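Local coordinates for alpha-L-rhamnosidase (Streptomyces avermitilis, PDB 3W5M), which hydrolyses terminal non-reducing alpha-L-rhamnose residues from alpha-L-rhamnosides, including citrus flavonoids and gum arabic, and binds L-rhamnose through a calcium-dependent carbohydrate-binding module, at residues Met655-Leu665 / Val702-Tyr710; Arg713-His724 / Met774-Tyr785. All coordinates share one frame; numbering follows the deposited sequence.

Interaction 1 of 2, residues Met655-Leu665 / Val702-Tyr710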
# COMPACT_ATOMS: atom_id res chain seq x y z
N MET A 655 11.56 5.35 7.29
CA MET A 655 11.78 3.93 6.96
C MET A 655 12.73 3.85 5.78
O MET A 655 12.85 4.81 5.00
CB MET A 655 10.48 3.26 6.53
CG MET A 655 9.41 3.21 7.59
SD MET A 655 7.86 2.48 7.03
CE MET A 655 8.25 0.72 6.93
N GLU A 656 13.43 2.73 5.67
CA GLU A 656 14.18 2.45 4.46
C GLU A 656 13.16 2.34 3.32
O GLU A 656 12.40 1.38 3.24
CB GLU A 656 15.04 1.20 4.59
CG GLU A 656 15.87 0.91 3.32
CD GLU A 656 15.18 -0.03 2.34
OE1 GLU A 656 14.94 -1.21 2.72
OE2 GLU A 656 14.88 0.37 1.18
N SER A 657 13.11 3.36 2.47
CA SER A 657 12.07 3.49 1.46
C SER A 657 12.62 3.30 0.05
O SER A 657 11.86 3.38 -0.92
CB SER A 657 11.37 4.87 1.59
OG SER A 657 10.70 4.97 2.84
N ALA A 658 13.92 2.98 -0.06
CA ALA A 658 14.53 2.83 -1.39
C ALA A 658 13.96 1.69 -2.20
O ALA A 658 13.57 1.87 -3.34
CB ALA A 658 16.04 2.70 -1.27
N ARG A 659 13.92 0.47 -1.65
CA ARG A 659 13.40 -0.62 -2.44
C ARG A 659 11.90 -0.37 -2.75
O ARG A 659 11.43 -0.66 -3.86
CB ARG A 659 13.54 -1.94 -1.68
CG ARG A 659 14.99 -2.43 -1.52
CD ARG A 659 14.99 -3.72 -0.67
NE ARG A 659 14.57 -3.39 0.69
CZ ARG A 659 13.86 -4.21 1.49
NH1 ARG A 659 13.49 -5.41 1.08
NH2 ARG A 659 13.50 -3.79 2.70
N PHE A 660 11.16 0.15 -1.76
CA PHE A 660 9.70 0.31 -1.91
C PHE A 660 9.37 1.32 -3.00
O PHE A 660 8.56 1.04 -3.88
CB PHE A 660 9.05 0.75 -0.58
CG PHE A 660 7.54 0.59 -0.56
CD1 PHE A 660 6.94 -0.69 -0.48
CD2 PHE A 660 6.71 1.71 -0.62
CE1 PHE A 660 5.55 -0.84 -0.46
CE2 PHE A 660 5.32 1.58 -0.60
CZ PHE A 660 4.74 0.30 -0.51
N LEU A 661 10.02 2.48 -2.94
CA LEU A 661 9.74 3.52 -3.95
C LEU A 661 10.43 3.28 -5.28
O LEU A 661 9.90 3.68 -6.30
CB LEU A 661 9.99 4.94 -3.40
CG LEU A 661 9.09 5.17 -2.18
CD1 LEU A 661 9.52 6.49 -1.56
CD2 LEU A 661 7.60 5.15 -2.52
N THR A 662 11.58 2.61 -5.29
CA THR A 662 12.16 2.08 -6.54
C THR A 662 11.16 1.22 -7.29
O THR A 662 10.94 1.41 -8.48
CB THR A 662 13.49 1.30 -6.32
OG1 THR A 662 14.45 2.18 -5.73
CG2 THR A 662 14.06 0.76 -7.64
N LYS A 663 10.56 0.26 -6.59
CA LYS A 663 9.53 -0.58 -7.15
C LYS A 663 8.36 0.27 -7.66
O LYS A 663 7.89 0.07 -8.79
CB LYS A 663 9.03 -1.59 -6.09
CG LYS A 663 7.97 -2.54 -6.59
CD LYS A 663 6.60 -1.98 -6.36
CE LYS A 663 5.52 -2.98 -6.70
NZ LYS A 663 4.21 -2.35 -6.54
N TRP A 664 7.89 1.20 -6.85
CA TRP A 664 6.73 2.00 -7.25
C TRP A 664 7.05 2.85 -8.51
O TRP A 664 6.19 3.03 -9.37
CB TRP A 664 6.21 2.90 -6.14
CG TRP A 664 5.02 3.70 -6.59
CD1 TRP A 664 3.75 3.24 -6.83
CD2 TRP A 664 5.01 5.10 -6.93
NE1 TRP A 664 2.95 4.28 -7.26
CE2 TRP A 664 3.69 5.43 -7.32
CE3 TRP A 664 5.98 6.10 -6.92
CZ2 TRP A 664 3.32 6.72 -7.72
CZ3 TRP A 664 5.61 7.40 -7.30
CH2 TRP A 664 4.29 7.68 -7.73
N LEU A 665 8.26 3.37 -8.60
CA LEU A 665 8.60 4.18 -9.80
C LEU A 665 8.62 3.34 -11.07
O LEU A 665 8.35 3.84 -12.16
CB LEU A 665 9.94 4.88 -9.61
CG LEU A 665 9.93 6.03 -8.60
CD1 LEU A 665 11.38 6.33 -8.18
CD2 LEU A 665 9.24 7.24 -9.21
N VAL A 702 10.16 12.20 -6.77
CA VAL A 702 10.40 11.00 -5.96
C VAL A 702 11.81 10.38 -6.24
O VAL A 702 12.53 10.04 -5.30
CB VAL A 702 9.23 10.01 -6.07
CG1 VAL A 702 9.54 8.77 -5.27
CG2 VAL A 702 7.94 10.62 -5.47
N PRO A 703 12.22 10.27 -7.53
CA PRO A 703 13.63 9.89 -7.75
C PRO A 703 14.59 10.86 -7.09
O PRO A 703 15.61 10.45 -6.51
CB PRO A 703 13.76 9.89 -9.27
CG PRO A 703 12.38 9.59 -9.75
CD PRO A 703 11.45 10.23 -8.78
N TRP A 704 14.30 12.17 -7.16
CA TRP A 704 15.20 13.12 -6.54
C TRP A 704 15.24 12.97 -5.03
O TRP A 704 16.32 13.03 -4.42
CB TRP A 704 14.83 14.57 -6.91
CG TRP A 704 15.87 15.53 -6.46
CD1 TRP A 704 15.76 16.45 -5.45
CD2 TRP A 704 17.21 15.65 -6.97
NE1 TRP A 704 16.95 17.16 -5.31
CE2 TRP A 704 17.85 16.69 -6.23
CE3 TRP A 704 17.93 14.99 -7.99
CZ2 TRP A 704 19.18 17.07 -6.46
CZ3 TRP A 704 19.26 15.37 -8.23
CH2 TRP A 704 19.87 16.41 -7.46
N ALA A 705 14.08 12.77 -4.42
CA ALA A 705 14.04 12.54 -2.98
C ALA A 705 14.86 11.29 -2.58
O ALA A 705 15.59 11.33 -1.59
CB ALA A 705 12.58 12.47 -2.49
N LEU A 706 14.77 10.21 -3.36
CA LEU A 706 15.57 8.99 -3.07
C LEU A 706 17.05 9.28 -3.27
O LEU A 706 17.88 8.88 -2.48
CB LEU A 706 15.16 7.80 -3.93
CG LEU A 706 13.73 7.24 -3.82
CD1 LEU A 706 13.43 6.12 -4.81
CD2 LEU A 706 13.44 6.74 -2.39
N TYR A 707 17.37 10.05 -4.29
CA TYR A 707 18.76 10.41 -4.48
C TYR A 707 19.34 11.23 -3.31
O TYR A 707 20.44 10.93 -2.81
CB TYR A 707 18.95 11.11 -5.83
CG TYR A 707 20.38 11.49 -6.03
CD1 TYR A 707 21.34 10.49 -6.26
CD2 TYR A 707 20.80 12.82 -5.98
CE1 TYR A 707 22.67 10.81 -6.45
CE2 TYR A 707 22.13 13.15 -6.18
CZ TYR A 707 23.06 12.13 -6.41
OH TYR A 707 24.40 12.41 -6.60
N GLN A 708 18.61 12.25 -2.86
CA GLN A 708 19.00 13.01 -1.68
C GLN A 708 19.20 12.15 -0.42
O GLN A 708 20.19 12.31 0.32
CB GLN A 708 17.99 14.13 -1.43
CG GLN A 708 18.11 15.22 -2.48
CD GLN A 708 19.46 15.91 -2.39
OE1 GLN A 708 19.85 16.40 -1.32
NE2 GLN A 708 20.19 15.91 -3.49
N ALA A 709 18.26 11.23 -0.16
CA ALA A 709 18.34 10.42 1.06
C ALA A 709 19.38 9.32 0.99
O ALA A 709 20.05 9.03 2.01
CB ALA A 709 16.97 9.82 1.41
N TYR A 710 19.51 8.71 -0.18
CA TYR A 710 20.30 7.47 -0.28
C TYR A 710 21.54 7.64 -1.17
O TYR A 710 22.45 6.82 -1.11
CB TYR A 710 19.46 6.27 -0.74
CG TYR A 710 18.29 6.04 0.17
CD1 TYR A 710 18.47 5.58 1.47
CD2 TYR A 710 16.98 6.29 -0.28
CE1 TYR A 710 17.39 5.39 2.32
CE2 TYR A 710 15.90 6.10 0.56
CZ TYR A 710 16.10 5.65 1.86
OH TYR A 710 14.99 5.49 2.71

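Interaction 2 of 2, residues Arg713-His724 / Met774-Tyr785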
# COMPACT_ATOMS: atom_id res chain seq x y z
N ARG A 713 22.31 6.63 -7.36
CA ARG A 713 22.45 7.15 -8.73
C ARG A 713 21.65 6.33 -9.72
O ARG A 713 21.21 6.85 -10.72
CB ARG A 713 23.94 7.26 -9.19
CG ARG A 713 24.75 8.23 -8.33
CD ARG A 713 26.25 8.23 -8.65
NE ARG A 713 26.60 9.12 -9.76
CZ ARG A 713 26.85 8.70 -11.00
NH1 ARG A 713 26.78 7.42 -11.31
NH2 ARG A 713 27.17 9.57 -11.95
N GLN A 714 21.44 5.05 -9.45
CA GLN A 714 20.70 4.22 -10.39
C GLN A 714 19.24 4.66 -10.54
O GLN A 714 18.67 4.59 -11.63
CB GLN A 714 20.78 2.75 -9.99
CG GLN A 714 20.04 1.82 -10.92
CD GLN A 714 20.31 0.37 -10.56
OE1 GLN A 714 21.35 -0.18 -10.91
NE2 GLN A 714 19.37 -0.26 -9.83
N VAL A 715 18.66 5.13 -9.44
CA VAL A 715 17.28 5.62 -9.46
C VAL A 715 17.17 6.82 -10.42
O VAL A 715 16.19 6.93 -11.15
CB VAL A 715 16.83 6.01 -8.04
CG1 VAL A 715 15.55 6.80 -8.09
CG2 VAL A 715 16.58 4.74 -7.22
N LEU A 716 18.18 7.68 -10.43
CA LEU A 716 18.17 8.83 -11.36
C LEU A 716 18.35 8.39 -12.80
O LEU A 716 17.61 8.83 -13.69
CB LEU A 716 19.24 9.85 -10.99
CG LEU A 716 19.20 10.52 -9.62
CD1 LEU A 716 20.32 11.55 -9.59
CD2 LEU A 716 17.84 11.17 -9.34
N ALA A 717 19.33 7.52 -13.05
CA ALA A 717 19.54 7.03 -14.41
C ALA A 717 18.27 6.38 -14.99
O ALA A 717 17.93 6.58 -16.15
CB ALA A 717 20.76 6.12 -14.47
N ASP A 718 17.54 5.63 -14.18
CA ASP A 718 16.37 4.92 -14.66
C ASP A 718 15.16 5.84 -14.86
O ASP A 718 14.26 5.49 -15.61
CB ASP A 718 16.00 3.79 -13.67
CG ASP A 718 16.97 2.61 -13.72
OD1 ASP A 718 17.77 2.48 -14.69
OD2 ASP A 718 16.94 1.79 -12.78
N ALA A 719 15.16 7.00 -14.20
CA ALA A 719 14.04 7.95 -14.21
C ALA A 719 14.24 8.99 -15.31
O ALA A 719 13.27 9.46 -15.90
CB ALA A 719 13.92 8.65 -12.86
N LEU A 720 15.49 9.31 -15.62
CA LEU A 720 15.72 10.50 -16.47
C LEU A 720 15.02 10.51 -17.85
O LEU A 720 14.41 11.51 -18.19
CB LEU A 720 17.22 10.92 -16.52
CG LEU A 720 17.51 12.30 -17.12
CD1 LEU A 720 16.80 13.43 -16.37
CD2 LEU A 720 19.02 12.55 -17.19
N PRO A 721 15.02 9.38 -18.62
CA PRO A 721 14.26 9.37 -19.89
C PRO A 721 12.74 9.62 -19.75
O PRO A 721 12.15 10.32 -20.59
CB PRO A 721 14.53 7.97 -20.45
CG PRO A 721 15.83 7.56 -19.80
CD PRO A 721 15.76 8.12 -18.42
N SER A 722 12.11 9.07 -18.71
CA SER A 722 10.68 9.35 -18.45
C SER A 722 10.46 10.82 -18.07
O SER A 722 9.44 11.40 -18.41
CB SER A 722 10.10 8.43 -17.35
OG SER A 722 10.67 8.73 -16.09
N VAL A 723 11.45 11.40 -17.39
CA VAL A 723 11.42 12.81 -16.98
C VAL A 723 11.49 13.70 -18.24
O VAL A 723 10.69 14.63 -18.38
CB VAL A 723 12.57 13.14 -15.99
CG1 VAL A 723 12.76 14.65 -15.80
CG2 VAL A 723 12.29 12.49 -14.63
N HIS A 724 12.41 13.38 -19.16
CA HIS A 724 12.48 14.06 -20.47
C HIS A 724 11.13 14.02 -21.18
O HIS A 724 10.66 15.05 -21.68
CB HIS A 724 13.60 13.46 -21.37
CG HIS A 724 13.80 14.20 -22.66
ND1 HIS A 724 14.75 15.20 -22.81
CD2 HIS A 724 13.17 14.11 -23.86
CE1 HIS A 724 14.69 15.68 -24.05
NE2 HIS A 724 13.74 15.03 -24.70
N MET A 774 19.54 16.40 -12.05
CA MET A 774 19.76 14.97 -12.35
C MET A 774 20.82 14.78 -13.44
O MET A 774 21.73 13.96 -13.29
CB MET A 774 18.47 14.29 -12.82
CG MET A 774 17.41 14.20 -11.73
SD MET A 774 15.96 13.31 -12.35
CE MET A 774 14.86 13.47 -10.95
N ALA A 775 20.68 15.53 -14.55
CA ALA A 775 21.61 15.44 -15.67
C ALA A 775 23.01 15.70 -15.14
O ALA A 775 23.97 14.99 -15.49
CB ALA A 775 21.25 16.46 -16.75
N THR A 776 23.11 16.72 -14.28
CA THR A 776 24.37 17.13 -13.66
C THR A 776 24.97 16.01 -12.80
O THR A 776 26.13 15.65 -12.97
CB THR A 776 24.19 18.44 -12.86
OG1 THR A 776 23.81 19.49 -13.76
CG2 THR A 776 25.45 18.86 -12.14
N GLU A 777 24.19 15.44 -11.89
CA GLU A 777 24.69 14.32 -11.08
C GLU A 777 25.15 13.13 -11.90
O GLU A 777 26.09 12.43 -11.52
CB GLU A 777 23.65 13.88 -10.04
CG GLU A 777 23.29 14.98 -9.04
CD GLU A 777 24.47 15.46 -8.19
OE1 GLU A 777 25.16 14.63 -7.57
OE2 GLU A 777 24.72 16.69 -8.14
N LEU A 778 24.50 12.89 -13.03
CA LEU A 778 24.84 11.75 -13.89
C LEU A 778 25.95 12.06 -14.90
O LEU A 778 26.25 11.21 -15.74
CB LEU A 778 23.61 11.27 -14.65
CG LEU A 778 22.47 10.69 -13.80
CD1 LEU A 778 21.23 10.47 -14.65
CD2 LEU A 778 22.92 9.39 -13.18
N GLY A 779 26.52 13.27 -14.85
CA GLY A 779 27.55 13.71 -15.81
C GLY A 779 27.02 13.82 -17.23
O GLY A 779 27.77 13.68 -18.18
N LYS A 780 25.72 14.07 -17.38
CA LYS A 780 25.11 14.26 -18.68
C LYS A 780 25.07 15.76 -18.98
O LYS A 780 25.40 16.58 -18.12
CB LYS A 780 23.71 13.67 -18.71
CG LYS A 780 23.66 12.15 -18.74
CD LYS A 780 22.23 11.65 -18.88
CE LYS A 780 22.19 10.14 -19.07
NZ LYS A 780 22.18 9.74 -20.51
N ASP A 781 24.65 16.11 -20.20
CA ASP A 781 24.56 17.52 -20.61
C ASP A 781 23.30 18.21 -20.05
O ASP A 781 22.18 17.93 -20.49
CB ASP A 781 24.59 17.63 -22.14
CG ASP A 781 24.52 19.07 -22.63
OD1 ASP A 781 24.91 19.99 -21.87
OD2 ASP A 781 24.06 19.28 -23.78
N ALA A 782 23.50 19.13 -19.11
CA ALA A 782 22.38 19.73 -18.38
C ALA A 782 21.86 21.00 -19.04
O ALA A 782 20.78 21.46 -18.68
CB ALA A 782 22.79 20.03 -16.94
N ALA A 783 22.60 21.54 -20.01
CA ALA A 783 22.28 22.86 -20.59
C ALA A 783 20.86 22.99 -21.15
O ALA A 783 20.20 23.99 -20.85
CB ALA A 783 23.34 23.32 -21.61
N PRO A 784 20.36 21.98 -21.91
CA PRO A 784 18.97 22.06 -22.36
C PRO A 784 17.95 22.23 -21.24
O PRO A 784 17.01 23.01 -21.37
CB PRO A 784 18.76 20.71 -23.06
CG PRO A 784 20.10 20.32 -23.54
CD PRO A 784 21.07 20.83 -22.51
N TYR A 785 18.12 21.49 -20.13
CA TYR A 785 17.21 21.60 -19.00
C TYR A 785 17.37 22.89 -18.21
O TYR A 785 16.40 23.47 -17.73
CB TYR A 785 17.42 20.43 -18.04
CG TYR A 785 17.22 19.07 -18.67
CD1 TYR A 785 16.08 18.78 -19.42
CD2 TYR A 785 18.17 18.05 -18.48
CE1 TYR A 785 15.88 17.53 -19.99
CE2 TYR A 785 17.98 16.79 -19.04
CZ TYR A 785 16.83 16.53 -19.79
OH TYR A 785 16.64 15.28 -20.34

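Interaction 1 of 2, residues Met655-Leu665 / Val702-Tyr710
Leu706 is the main bump of this contact. It enters a hollow formed by Ala658, Leu661, Thr662 and Leu665, a knob-into-hole fit between two helices of the catalytic (alpha/alpha)6-barrel. The axes of 658-665 and 702-710 run nearly antiparallel, at 156°, and approach to 10.6 Å. CG of Leu706 lies anti to its carbonyl carbon (chi1 -63°), which directs the two methyls into the hollow. CD1 rests on CB of Leu661, 3.9 Å away, and also meets CD1 of Leu665. CD2 takes the other side, against CD1 of Leu661 and the carbonyl oxygen of Ser657.

Toward the later end of 658-665, Leu665 packs on Pro703. Both methyls of Leu665 lie against the CG-CD bond of the Pro703 ring: CD2 is 3.7 Å from Pro703 CD, and CD1 is 3.8 Å from Pro703 CG. Val702 fills in beside it. Its CB meets Leu665 CD2, and its CG2 approaches CZ3 of Trp664 obliquely at 4.4 Å. The indole NH of Trp664 is bonded to the carbonyl of Ala682. The Trp664 side chain lies about 8 Å from that of Asp643, which binds rhamnose, so this end of the contact lies near the sugar site.

At the other end, the ring of Tyr710 lies beside the turn that enters helix 658-671. Ala658 CB sits over one face in a CH-pi contact, 4.1 Å from the ring centroid. Ala709 CB lies over the opposite face, and CD2 of Leu706 meets the edge in plane. The ring is thus held between two methyls. Its hydroxyl reaches past Ala658 to the backbone before it: Ser657 N donates to Tyr710 OH at 2.9 Å, almost straight at 174°.

Interaction 2 of 2, residues Arg713-His724 / Met774-Tyr785
The carbonyl oxygen of Glu777 accepts a hydrogen bond from Arg713 NH2 at 3.1 Å. The donor lies in the carbonyl plane, on a lone pair, but the oxygen is tilted 24° from the guanidinium plane. The arginine chain bends at chi3 (85°) to bring the group there. Leu778 CD2 lies over one guanidinium face. The accepting carbonyl belongs to the last turn of helix 756-777; Gly779, with positive phi, closes that turn in a Schellman motif.

Next to this bond, helix 713-732 packs on that helix end, within the catalytic (alpha/alpha)6-barrel. Leu778 lays its methyls along the backbone of the first turns: CD1 is 3.8 Å from Ala717 CA, and CD2 meets Arg713 O. Met774 is extended beyond CG. Leu716 crosses it obliquely, with CD2 at 3.9 Å from Met774 CG, while Leu716 CD1 touches Glu777 CB.

Leu720 reaches both the helix end and the loop that follows. With CG anti to the backbone N (chi1 -167°), its two methyls divide between Met774 and the Leu778-Lys780 side. Leu720 CD1 is 4.0 Å from Met774 CB. Leu720 CD2 is 3.7 Å from Lys780 CD. It also meets a methyl of Leu778. The lysine thus adds an aliphatic contact at the rim.

At the far end, Tyr785 of the next helix, 783-800, meets His724. Their side chains cross at about a right angle. His724 ND1 and Tyr785 OH share a hydrogen bond of 3.1 Å, with the hydroxyl at the imidazole edge. Either atom could be the donor.

The contact is thus apolar in the middle and polar at both exposed ends. Arg713 binds a carbonyl at a helix C-terminus, where the helix dipole would probably favour its positive charge.

Interactions 1 and 2 lie in the same catalytic barrel and follow each other along the chain. Interaction 1 is deeply buried and nearer the rhamnose site. Interaction 2 is partly buried and lies away from the annotated sites. The first relies on interlocking apolar side chains with one hydrogen bond at an end; the second adds polar bonds at both surface ends. Helices 698-710 and 713-732 are consecutive and join the two. Pro703 packs on Ala719, Tyr707 on Leu716, and Thr662 on Val715. Tyr707 OH also lies 2.5 Å from Glu777 OE1, a probable hydrogen bond that links the glutamate of interaction 2 to interaction 1.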